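Probable transcriptional regulator (Rhodococcus jostii, PDB 3ON2) is of unknown function but probably binds DNA as a transcriptional regulator of the TetR type. Local coordinates at residues S12-R15 against V16-R20. Numbering follows the deposited sequence. Where two conformers were deposited one is given.
Sequences SLRR and VLLAR
R14 and L18 meet one turn apart at the start of helix 13-28, CD1 of L18 lying over one face of the R14 guanidinium, off toward its rim, 3.4 Å from R14 NH1. With CG anti to the backbone N (chi1 -178°) and the chain extended as far as NE, R14 runs far enough to lay its flat end across that methyl; it also touches H52 and F53. L18 and L17 make the tight side: L18 packs on L59, A62 and L63 of helix 56-81, while L17 CD1 sits 3.7 Å from L13 CD2, the two leucines side by side, and L17 also touches L38 of helix 35-41. On the exposed side R15 bends at chi2 and chi3 and folds forward along the helix toward L18 and A19, a doubtful contact, since R15 has two conformers. S12 caps the helix: its OG accepts from R15 N (3.1 Å), and its carbonyl O takes V16 N at 3.0 Å in a nearly straight bond. Cut back to an alanine, R14 would probably leave L18 CD1 without the guanidinium lying over it. A hydroxyl cap thus starts the first helix of what is probably a TetR-type DNA-binding domain, and apolar contacts seat it against its neighbours.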
loop_
_atom_site.group_PDB
_atom_site.type_symbol
_atom_site.label_atom_id
_atom_site.label_comp_id
_atom_site.label_asym_id
_atom_site.label_seq_id
_atom_site.Cartn_x
_atom_site.Cartn_y
_atom_site.Cartn_z
ATOM N N SER A 12 10.650 -12.227 -18.044
ATOM C CA SER A 12 9.429 -11.929 -18.819
ATOM C C SER A 12 9.352 -10.431 -19.087
ATOM O O SER A 12 9.749 -9.635 -18.238
ATOM C CB SER A 12 8.151 -12.408 -18.118
ATOM O OG SER A 12 7.735 -11.527 -17.089
ATOM N N LEU A 13 8.854 -10.060 -20.263
ATOM C CA LEU A 13 8.638 -8.647 -20.591
ATOM C C LEU A 13 7.762 -7.949 -19.542
ATOM O O LEU A 13 8.027 -6.821 -19.148
ATOM C CB LEU A 13 7.973 -8.505 -21.954
ATOM C CG LEU A 13 8.821 -7.913 -23.049
ATOM C CD1 LEU A 13 7.967 -7.786 -24.318
ATOM C CD2 LEU A 13 9.374 -6.552 -22.580
ATOM N N ARG A 14 6.721 -8.640 -19.085
ATOM C CA ARG A 14 5.833 -8.075 -18.088
ATOM C C ARG A 14 6.600 -7.668 -16.834
ATOM O O ARG A 14 6.471 -6.543 -16.348
ATOM C CB ARG A 14 4.756 -9.091 -17.708
ATOM C CG ARG A 14 3.762 -8.540 -16.712
ATOM C CD ARG A 14 2.779 -9.603 -16.257
ATOM N NE ARG A 14 1.637 -8.914 -15.700
ATOM C CZ ARG A 14 1.490 -8.583 -14.424
ATOM N NH1 ARG A 14 2.389 -8.941 -13.516
ATOM N NH2 ARG A 14 0.403 -7.922 -14.062
ATOM N N ARG A 15 7.389 -8.590 -16.296
ATOM C CA ARG A 15 8.109 -8.310 -15.055
ATOM C C ARG A 15 9.162 -7.225 -15.256
ATOM O O ARG A 15 9.273 -6.313 -14.444
ATOM C CB ARG A 15 8.770 -9.564 -14.505
ATOM C CG ARG A 15 9.725 -9.264 -13.346
ATOM C CD ARG A 15 8.974 -8.854 -12.094
ATOM N NE ARG A 15 8.828 -7.406 -11.946
ATOM C CZ ARG A 15 7.726 -6.837 -11.486
ATOM N NH1 ARG A 15 6.665 -7.587 -11.163
ATOM N NH2 ARG A 15 7.674 -5.524 -11.356
ATOM N N VAL A 16 9.918 -7.326 -16.349
ATOM C CA VAL A 16 11.003 -6.375 -16.615
ATOM C C VAL A 16 10.414 -4.971 -16.768
ATOM O O VAL A 16 10.907 -4.023 -16.184
ATOM C CB VAL A 16 11.778 -6.750 -17.923
ATOM C CG1 VAL A 16 12.823 -5.692 -18.258
ATOM C CG2 VAL A 16 12.437 -8.099 -17.790
ATOM N N LEU A 17 9.355 -4.860 -17.571
ATOM C CA LEU A 17 8.708 -3.552 -17.790
ATOM C C LEU A 17 8.116 -2.971 -16.528
ATOM O O LEU A 17 8.224 -1.778 -16.314
ATOM C CB LEU A 17 7.658 -3.602 -18.894
ATOM C CG LEU A 17 8.277 -3.693 -20.294
ATOM C CD1 LEU A 17 7.180 -3.804 -21.331
ATOM C CD2 LEU A 17 9.122 -2.462 -20.586
ATOM N N LEU A 18 7.511 -3.809 -15.692
ATOM C CA LEU A 18 6.954 -3.324 -14.433
ATOM C C LEU A 18 8.039 -2.823 -13.477
ATOM O O LEU A 18 7.833 -1.822 -12.793
ATOM C CB LEU A 18 6.097 -4.388 -13.735
ATOM C CG LEU A 18 4.651 -4.611 -14.169
ATOM C CD1 LEU A 18 4.059 -5.948 -13.634
ATOM C CD2 LEU A 18 3.796 -3.416 -13.727
ATOM N N ALA A 19 9.174 -3.509 -13.413
ATOM C CA ALA A 19 10.271 -3.044 -12.540
ATOM C C ALA A 19 10.860 -1.686 -13.013
ATOM O O ALA A 19 11.111 -0.770 -12.217
ATOM C CB ALA A 19 11.368 -4.092 -12.456
ATOM N N ARG A 20 11.080 -1.572 -14.316
ATOM C CA ARG A 20 11.506 -0.305 -14.922
ATOM C C ARG A 20 10.477 0.824 -14.730
ATOM O O ARG A 20 10.852 1.954 -14.382
ATOM C CB ARG A 20 11.760 -0.516 -16.415
ATOM C CG ARG A 20 13.100 -1.125 -16.742
ATOM C CD ARG A 20 13.196 -1.479 -18.212
ATOM N NE ARG A 20 14.426 -2.216 -18.524
ATOM C CZ ARG A 20 15.576 -1.643 -18.876
ATOM N NH1 ARG A 20 15.663 -0.318 -18.953
ATOM N NH2 ARG A 20 16.640 -2.397 -19.140
#